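Local coordinates for putative peptide ABC-transport system periplasmic peptide-binding protein (Campylobacter jejuni, PDB 4OEV) that binds nickel(II), here together with oxalate, outside the cytoplasm and probably delivers it to an ABC-type importer, in a family generally linked to peptide transport, at residues A[342-347]-A[478-483]; A[382-387]-A[411-416]. All blocks are in the same frame, centred on the assembly; numbering follows the deposited sequence.

Interaction 1: A[342-347]-A[478-483]. With NI (nickel (II) ion), chain C; OXL (oxalate ion), chain D.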
ATOM      1  N   PRO A 342      11.244   0.723  13.619  1.00 34.60           N
ATOM      2  CA  PRO A 342      12.641   1.050  13.894  1.00 33.73           C
ATOM      3  C   PRO A 342      13.344   1.500  12.637  1.00 35.30           C
ATOM      4  O   PRO A 342      14.265   2.318  12.760  1.00 32.80           O
ATOM      5  CB  PRO A 342      13.242  -0.253  14.426  1.00 32.68           C
ATOM      6  CG  PRO A 342      12.386  -1.380  13.788  1.00 29.23           C
ATOM      7  CD  PRO A 342      10.973  -0.735  13.734  1.00 33.84           C
ATOM      8  N   LEU A 343      12.889   1.031  11.474  1.00 36.29           N
ATOM      9  CA  LEU A 343      13.507   1.400  10.209  1.00 34.73           C
ATOM     10  C   LEU A 343      13.299   2.884   9.931  1.00 35.54           C
ATOM     11  O   LEU A 343      14.241   3.617   9.564  1.00 33.36           O
ATOM     12  CB  LEU A 343      12.960   0.544   9.083  1.00 35.32           C
ATOM     13  CG  LEU A 343      13.516   0.913   7.709  1.00 39.28           C
ATOM     14  CD1 LEU A 343      15.036   0.896   7.771  1.00 41.65           C
ATOM     15  CD2 LEU A 343      13.049  -0.101   6.706  1.00 40.08           C
ATOM     16  N   ARG A 344      12.082   3.343  10.176  1.00 33.85           N
ATOM     17  CA  ARG A 344      11.752   4.744   9.912  1.00 30.86           C
ATOM     18  C   ARG A 344      12.414   5.664  10.920  1.00 32.30           C
ATOM     19  O   ARG A 344      12.892   6.748  10.545  1.00 33.27           O
ATOM     20  CB  ARG A 344      10.229   4.946   9.907  1.00 24.95           C
ATOM     21  CG  ARG A 344       9.509   3.952   9.026  1.00 25.20           C
ATOM     22  CD  ARG A 344       8.124   4.463   8.680  1.00 28.28           C
ATOM     23  NE  ARG A 344       7.196   3.465   8.125  1.00 28.01           N
ATOM     24  CZ  ARG A 344       6.207   3.752   7.262  1.00 32.17           C
ATOM     25  NH1 ARG A 344       5.364   2.805   6.838  1.00 29.03           N
ATOM     26  NH2 ARG A 344       6.075   4.987   6.782  1.00 31.78           N
ATOM     27  N   VAL A 345      12.462   5.260  12.194  1.00 32.71           N
ATOM     28  CA  VAL A 345      13.188   6.029  13.197  1.00 33.74           C
ATOM     29  C   VAL A 345      14.658   6.176  12.805  1.00 35.47           C
ATOM     30  O   VAL A 345      15.223   7.293  12.891  1.00 31.65           O
ATOM     31  CB  VAL A 345      13.126   5.380  14.604  1.00 37.62           C
ATOM     32  CG1 VAL A 345      14.109   6.084  15.561  1.00 39.53           C
ATOM     33  CG2 VAL A 345      11.677   5.375  15.123  1.00 39.23           C
ATOM     34  N   SER A 346      15.279   5.069  12.383  1.00 34.00           N
ATOM     35  CA  SER A 346      16.685   5.105  11.970  1.00 37.67           C
ATOM     36  C   SER A 346      16.867   6.026  10.781  1.00 35.68           C
ATOM     37  O   SER A 346      17.789   6.823  10.729  1.00 30.55           O
ATOM     38  CB  SER A 346      17.199   3.710  11.628  1.00 36.44           C
ATOM     39  OG  SER A 346      17.403   2.959  12.819  1.00 37.56           O
ATOM     40  N   LEU A 347      15.979   5.901   9.803  1.00 30.44           N
ATOM     41  CA  LEU A 347      16.035   6.777   8.650  1.00 30.09           C
ATOM     42  C   LEU A 347      15.867   8.267   8.958  1.00 30.33           C
ATOM     43  O   LEU A 347      16.565   9.081   8.353  1.00 32.64           O
ATOM     44  CB  LEU A 347      14.957   6.346   7.630  1.00 28.89           C
ATOM     45  CG  LEU A 347      15.301   5.060   6.882  1.00 32.83           C
ATOM     46  CD1 LEU A 347      14.041   4.650   6.061  1.00 29.57           C
ATOM     47  CD2 LEU A 347      16.547   5.201   6.013  1.00 35.33           C
ATOM     48  N   LEU A 478       5.376  -8.588  -2.755  1.00 31.90           N
ATOM     49  CA  LEU A 478       4.522  -7.958  -1.758  1.00 33.62           C
ATOM     50  C   LEU A 478       4.291  -6.482  -2.090  1.00 33.44           C
ATOM     51  O   LEU A 478       4.929  -5.915  -3.009  1.00 30.48           O
ATOM     52  CB  LEU A 478       5.139  -8.089  -0.347  1.00 34.44           C
ATOM     53  CG  LEU A 478       5.352  -9.556   0.095  1.00 35.83           C
ATOM     54  CD1 LEU A 478       5.778  -9.647   1.549  1.00 36.71           C
ATOM     55  CD2 LEU A 478       4.078 -10.458  -0.186  1.00 34.52           C
ATOM     56  N   GLY A 479       3.358  -5.876  -1.357  1.00 34.67           N
ATOM     57  CA  GLY A 479       3.080  -4.460  -1.476  1.00 32.79           C
ATOM     58  C   GLY A 479       3.559  -3.759  -0.227  1.00 32.48           C
ATOM     59  O   GLY A 479       4.323  -4.307   0.584  1.00 32.11           O
ATOM     60  N   HIS A 480       3.091  -2.536  -0.112  1.00 28.74           N
ATOM     61  CA  HIS A 480       3.332  -1.637   1.007  1.00 30.11           C
ATOM     62  C   HIS A 480       2.968  -2.325   2.340  1.00 33.38           C
ATOM     63  O   HIS A 480       1.924  -2.995   2.443  1.00 30.65           O
ATOM     64  CB  HIS A 480       2.529  -0.373   0.749  1.00 28.63           C
ATOM     65  CG  HIS A 480       2.619   0.637   1.825  1.00 26.25           C
ATOM     66  ND1 HIS A 480       3.833   1.072   2.335  1.00 23.27           N
ATOM     67  CD2 HIS A 480       1.659   1.316   2.493  1.00 26.27           C
ATOM     68  CE1 HIS A 480       3.610   1.965   3.280  1.00 25.81           C
ATOM     69  NE2 HIS A 480       2.309   2.159   3.395  1.00 21.15           N
ATOM     70  N   HIS A 481       3.891  -2.222   3.303  1.00 29.36           N
ATOM     71  CA  HIS A 481       3.879  -2.909   4.603  1.00 29.37           C
ATOM     72  C   HIS A 481       3.965  -4.413   4.480  1.00 31.59           C
ATOM     73  O   HIS A 481       3.672  -5.095   5.445  1.00 33.63           O
ATOM     74  CB  HIS A 481       2.646  -2.581   5.477  1.00 28.10           C
ATOM     75  CG  HIS A 481       2.531  -1.135   5.875  1.00 31.05           C
ATOM     76  ND1 HIS A 481       3.269  -0.567   6.904  1.00 35.12           N
ATOM     77  CD2 HIS A 481       1.725  -0.150   5.404  1.00 30.24           C
ATOM     78  CE1 HIS A 481       2.938   0.713   7.024  1.00 32.61           C
ATOM     79  NE2 HIS A 481       1.995   0.988   6.131  1.00 34.50           N
ATOM     80  N   GLY A 482       4.386  -4.921   3.319  1.00 28.99           N
ATOM     81  CA  GLY A 482       4.478  -6.343   3.097  1.00 29.49           C
ATOM     82  C   GLY A 482       3.106  -6.982   2.903  1.00 32.57           C
ATOM     83  O   GLY A 482       2.996  -8.232   2.808  1.00 34.24           O
ATOM     84  N   VAL A 483       2.064  -6.146   2.824  1.00 30.44           N
ATOM     85  CA  VAL A 483       0.694  -6.678   2.592  1.00 31.74           C
ATOM     86  C   VAL A 483       0.720  -7.631   1.429  1.00 32.78           C
ATOM     87  O   VAL A 483       1.362  -7.386   0.381  1.00 32.74           O
ATOM     88  CB  VAL A 483      -0.345  -5.547   2.391  1.00 32.82           C
ATOM     89  CG1 VAL A 483      -1.652  -6.050   1.798  1.00 36.81           C
ATOM     90  CG2 VAL A 483      -0.655  -4.852   3.775  1.00 26.50           C
TER
HETATM   91 NI    NI C 501       1.307   2.790   5.110  1.00 27.31          NI
HETATM   92  C1  OXL D 502       2.937   5.061   5.271  1.00 25.78           C
HETATM   93  C2  OXL D 502       1.591   5.432   4.660  1.00 32.00           C
HETATM   94  O1  OXL D 502       3.943   5.883   5.371  1.00 25.19           O
HETATM   95  O2  OXL D 502       1.254   6.626   4.759  1.00 35.76           O
HETATM   96  O3  OXL D 502       3.014   3.901   5.727  1.00 21.77           O
HETATM   97  O4  OXL D 502       0.768   4.550   4.212  1.00 26.96           O
HETATM   98  O   HOH W   1       0.421   3.317   6.792  1.00 17.81           O
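Arg344 meets His480 and His481 in the ligand pocket of a solute-binding protein of family 5, where the first turn of helix 342-357 faces a loop that carries two nickel ligands. Direct contact is slight: Arg344 NH1 lies 3.2 Å from His481 CE1, which sits at the guanidinium edge, the two planes 29° apart. The stronger links run through oxalate. Arg344 NH1 donates to OXL O3 at 2.8 Å and NH2 to OXL O1 at 2.7 Å, so a long cationic side chain, extended from CG to NE, grips one carboxylate with two bonds. A salt bridge from NE to Asp341 and a hydrogen bond from NH2 to Leu381 O fix its rotation.

Metal coordination joins the rest. The neighbouring histidines converge through different first torsions: CG of His480 is anti to its backbone N (chi1 178°), that of His481 anti to its carbonyl carbon (chi1 -63°). Asp240 accepts from His480 ND1 and Glu12 from His481 ND1, fixing the rings and probably making each NE2 a better electron-pair donor to nickel. His26 and a water complete six ligands. Nickel lies 2.1 Å from His480 NE2, 2.2 Å from His481 NE2, 2.0 Å from OXL O4 and 2.1 Å from OXL O3, the oxygen that Arg344 NH1 also holds.

Interaction 2: A[382-387]-A[411-416]. With OXL (oxalate ion), chain D.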
ATOM      1  N   ILE A 382       7.685   8.389   5.026  1.00 23.46           N
ATOM      2  CA  ILE A 382       6.469   7.808   4.399  1.00 21.96           C
ATOM      3  C   ILE A 382       6.808   6.540   3.607  1.00 25.42           C
ATOM      4  O   ILE A 382       7.986   6.253   3.385  1.00 27.44           O
ATOM      5  CB  ILE A 382       5.840   8.870   3.443  1.00 20.31           C
ATOM      6  CG1 ILE A 382       4.345   8.561   3.116  1.00 21.54           C
ATOM      7  CG2 ILE A 382       6.640   8.862   2.084  1.00 26.72           C
ATOM      8  CD1 ILE A 382       3.637   9.772   2.515  1.00 23.14           C
ATOM      9  N   GLY A 383       5.795   5.747   3.173  1.00 23.92           N
ATOM     10  CA  GLY A 383       6.111   4.591   2.369  1.00 20.26           C
ATOM     11  C   GLY A 383       4.822   4.339   1.510  1.00 23.36           C
ATOM     12  O   GLY A 383       3.749   4.736   1.961  1.00 25.83           O
ATOM     13  N   TRP A 384       4.966   3.783   0.305  1.00 27.45           N
ATOM     14  CA  TRP A 384       3.810   3.358  -0.556  1.00 24.49           C
ATOM     15  C   TRP A 384       4.319   2.287  -1.466  1.00 24.14           C
ATOM     16  O   TRP A 384       5.509   2.048  -1.508  1.00 27.10           O
ATOM     17  CB  TRP A 384       3.250   4.509  -1.434  1.00 23.23           C
ATOM     18  CG  TRP A 384       2.699   5.664  -0.708  1.00 26.75           C
ATOM     19  CD1 TRP A 384       3.225   6.947  -0.657  1.00 30.98           C
ATOM     20  CD2 TRP A 384       1.531   5.678   0.081  1.00 28.77           C
ATOM     21  NE1 TRP A 384       2.431   7.740   0.145  1.00 31.15           N
ATOM     22  CE2 TRP A 384       1.372   6.985   0.583  1.00 29.51           C
ATOM     23  CE3 TRP A 384       0.550   4.717   0.374  1.00 34.38           C
ATOM     24  CZ2 TRP A 384       0.290   7.341   1.392  1.00 29.01           C
ATOM     25  CZ3 TRP A 384      -0.508   5.077   1.191  1.00 35.20           C
ATOM     26  CH2 TRP A 384      -0.637   6.375   1.666  1.00 32.28           C
ATOM     27  N   GLY A 385       3.435   1.640  -2.236  1.00 26.29           N
ATOM     28  CA  GLY A 385       3.933   0.743  -3.259  1.00 26.72           C
ATOM     29  C   GLY A 385       3.006  -0.460  -3.466  1.00 29.22           C
ATOM     30  O   GLY A 385       2.506  -1.029  -2.493  1.00 32.86           O
ATOM     31  N   SER A 386       2.763  -0.827  -4.714  1.00 30.44           N
ATOM     32  CA  SER A 386       1.835  -1.965  -5.008  1.00 27.69           C
ATOM     33  C   SER A 386       2.450  -2.726  -6.150  1.00 28.72           C
ATOM     34  O   SER A 386       3.018  -2.134  -7.082  1.00 32.59           O
ATOM     35  CB  SER A 386       0.409  -1.460  -5.325  1.00 29.72           C
ATOM     36  OG  SER A 386      -0.517  -2.563  -5.644  1.00 34.25           O
ATOM     37  N   PRO A 387       2.354  -4.051  -6.102  1.00 30.91           N
ATOM     38  CA  PRO A 387       2.842  -4.858  -7.204  1.00 30.73           C
ATOM     39  C   PRO A 387       1.786  -4.916  -8.324  1.00 32.09           C
ATOM     40  O   PRO A 387       2.035  -5.474  -9.387  1.00 34.05           O
ATOM     41  CB  PRO A 387       3.039  -6.234  -6.571  1.00 32.74           C
ATOM     42  CG  PRO A 387       1.992  -6.288  -5.524  1.00 35.21           C
ATOM     43  CD  PRO A 387       1.778  -4.872  -5.025  1.00 32.72           C
ATOM     44  N   TRP A 411      -4.667  10.288  -0.784  1.00 25.61           N
ATOM     45  CA  TRP A 411      -3.477   9.840  -0.066  1.00 21.98           C
ATOM     46  C   TRP A 411      -2.308  10.817  -0.278  1.00 23.77           C
ATOM     47  O   TRP A 411      -1.173  10.535   0.104  1.00 25.83           O
ATOM     48  CB  TRP A 411      -3.050   8.457  -0.539  1.00 23.96           C
ATOM     49  CG  TRP A 411      -3.988   7.347  -0.226  1.00 29.17           C
ATOM     50  CD1 TRP A 411      -5.111   7.391   0.552  1.00 32.62           C
ATOM     51  CD2 TRP A 411      -3.859   6.009  -0.693  1.00 32.55           C
ATOM     52  NE1 TRP A 411      -5.728   6.135   0.555  1.00 33.60           N
ATOM     53  CE2 TRP A 411      -4.964   5.279  -0.203  1.00 33.86           C
ATOM     54  CE3 TRP A 411      -2.929   5.360  -1.520  1.00 35.84           C
ATOM     55  CZ2 TRP A 411      -5.147   3.914  -0.489  1.00 35.06           C
ATOM     56  CZ3 TRP A 411      -3.123   4.001  -1.806  1.00 35.92           C
ATOM     57  CH2 TRP A 411      -4.210   3.310  -1.289  1.00 34.69           C
ATOM     58  N   ASN A 412      -2.613  11.962  -0.880  1.00 23.88           N
ATOM     59  CA  ASN A 412      -1.615  12.967  -1.169  1.00 25.87           C
ATOM     60  C   ASN A 412      -1.396  13.824   0.079  1.00 25.49           C
ATOM     61  O   ASN A 412      -1.889  14.948   0.172  1.00 25.71           O
ATOM     62  CB  ASN A 412      -2.089  13.806  -2.381  1.00 25.21           C
ATOM     63  CG  ASN A 412      -1.064  14.806  -2.867  1.00 28.17           C
ATOM     64  OD1 ASN A 412      -0.080  15.149  -2.152  1.00 26.30           O
ATOM     65  ND2 ASN A 412      -1.318  15.360  -4.047  1.00 27.62           N
ATOM     66  N   PHE A 413      -0.638  13.298   1.037  1.00 24.61           N
ATOM     67  CA  PHE A 413      -0.561  13.880   2.323  1.00 25.82           C
ATOM     68  C   PHE A 413       0.357  15.110   2.409  1.00 26.58           C
ATOM     69  O   PHE A 413       0.231  15.856   3.384  1.00 24.81           O
ATOM     70  CB  PHE A 413      -0.119  12.832   3.355  1.00 28.93           C
ATOM     71  CG  PHE A 413      -1.128  11.684   3.538  1.00 25.15           C
ATOM     72  CD1 PHE A 413      -2.450  11.876   3.248  1.00 27.33           C
ATOM     73  CD2 PHE A 413      -0.749  10.490   4.107  1.00 28.38           C
ATOM     74  CE1 PHE A 413      -3.391  10.825   3.422  1.00 31.54           C
ATOM     75  CE2 PHE A 413      -1.696   9.463   4.300  1.00 29.58           C
ATOM     76  CZ  PHE A 413      -2.984   9.642   3.965  1.00 30.58           C
ATOM     77  N   GLY A 414       1.256  15.272   1.423  1.00 25.21           N
ATOM     78  CA  GLY A 414       2.175  16.408   1.356  1.00 24.16           C
ATOM     79  C   GLY A 414       1.590  17.593   0.616  1.00 26.34           C
ATOM     80  O   GLY A 414       2.217  18.652   0.559  1.00 27.63           O
ATOM     81  N   HIS A 415       0.373  17.442   0.085  1.00 22.96           N
ATOM     82  CA  HIS A 415      -0.303  18.555  -0.595  1.00 24.44           C
ATOM     83  C   HIS A 415       0.460  18.955  -1.817  1.00 23.08           C
ATOM     84  O   HIS A 415       0.691  20.143  -2.092  1.00 26.55           O
ATOM     85  CB  HIS A 415      -0.484  19.729   0.356  1.00 27.60           C
ATOM     86  CG  HIS A 415      -0.986  19.276   1.693  1.00 28.57           C
ATOM     87  ND1 HIS A 415      -2.228  18.681   1.854  1.00 27.34           N
ATOM     88  CD2 HIS A 415      -0.385  19.245   2.905  1.00 28.37           C
ATOM     89  CE1 HIS A 415      -2.367  18.317   3.120  1.00 28.30           C
ATOM     90  NE2 HIS A 415      -1.258  18.652   3.777  1.00 28.37           N
ATOM     91  N   TYR A 416       0.869  17.941  -2.543  1.00 21.66           N
ATOM     92  CA  TYR A 416       1.683  18.137  -3.762  1.00 21.55           C
ATOM     93  C   TYR A 416       0.795  18.476  -4.947  1.00 27.47           C
ATOM     94  O   TYR A 416      -0.137  17.740  -5.189  1.00 26.21           O
ATOM     95  CB  TYR A 416       2.432  16.862  -4.048  1.00 22.62           C
ATOM     96  CG  TYR A 416       3.298  16.861  -5.300  1.00 26.72           C
ATOM     97  CD1 TYR A 416       4.433  17.677  -5.392  1.00 24.23           C
ATOM     98  CD2 TYR A 416       3.031  16.002  -6.339  1.00 26.45           C
ATOM     99  CE1 TYR A 416       5.251  17.647  -6.532  1.00 25.05           C
ATOM    100  CE2 TYR A 416       3.837  15.945  -7.461  1.00 26.93           C
ATOM    101  CZ  TYR A 416       4.954  16.771  -7.559  1.00 27.18           C
ATOM    102  OH  TYR A 416       5.743  16.673  -8.736  1.00 27.64           O
TER
HETATM  103  C1  OXL D 502       2.937   5.061   5.271  1.00 25.78           C
HETATM  104  C2  OXL D 502       1.591   5.432   4.660  1.00 32.00           C
HETATM  105  O1  OXL D 502       3.943   5.883   5.371  1.00 25.19           O
HETATM  106  O2  OXL D 502       1.254   6.626   4.759  1.00 35.76           O
HETATM  107  O3  OXL D 502       3.014   3.901   5.727  1.00 21.77           O
HETATM  108  O4  OXL D 502       0.768   4.550   4.212  1.00 26.96           O
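The indole of Trp384 lies between oxalate and Trp411. Over one face sits the anion, with OXL O4 3.3 Å from CZ3; on the other side of the indole plane comes Trp411, whose CE3 lies 3.6 Å from Trp384 CZ3. The two indoles are nearly parallel, 1° apart, but displaced along each other, with six-membered-ring centroids 5.0 Å apart, so that little of one ring lies over the other. At the edge of Trp384, Phe413 CE2 approaches CZ2 at 4.1 Å, and the Phe413 ring takes the Trp411 carbonyl O over one face. With CG anti to its carbonyl carbon (chi1 -62°), Trp384 lays its six-membered ring between OXL O4 and Trp411. Broad apolar rings suit a wall flat toward the ligand and well packed behind; Arg396 makes a cation-pi contact with Trp411, and His393 meets it edge-to-face.

Polar bonds act on both sides. Gly383 N makes a weak, bent hydrogen bond (N-H...O 127°) to OXL O1 at 2.9 Å. Gly385 suits its place because at its backbone angles a side chain would collide with the preceding carbonyl O. In the loop, Asn412 OD1 accepts from Tyr416 N at 3.0 Å, and ND2 donates to Tyr416 O at 2.9 Å and also to Glu399 O, spanning the type I turn from Asn412 to His415. Together, the end of strand 379-384 and its aromatic backing form one wall of the oxalate pocket in this solute-binding fold.

Both contacts are buried near the centre of the folded chain and share one oxalate, but they treat it differently. Interaction 1 works by charge and coordination, bringing a helix start and a late loop together through nickel and the anion, with little direct surface between them. Interaction 2 is mostly aromatic packing between a strand end and a loop, and it buries about twice as much surface. Its sequence span is nested within that of interaction 1. The two also touch directly: His480 N probably hydrogen-bonds to Gly385 O at 2.9 Å, and the His480 ring meets that of Trp384, so the histidine loop is tied to the strand forming the aromatic wall.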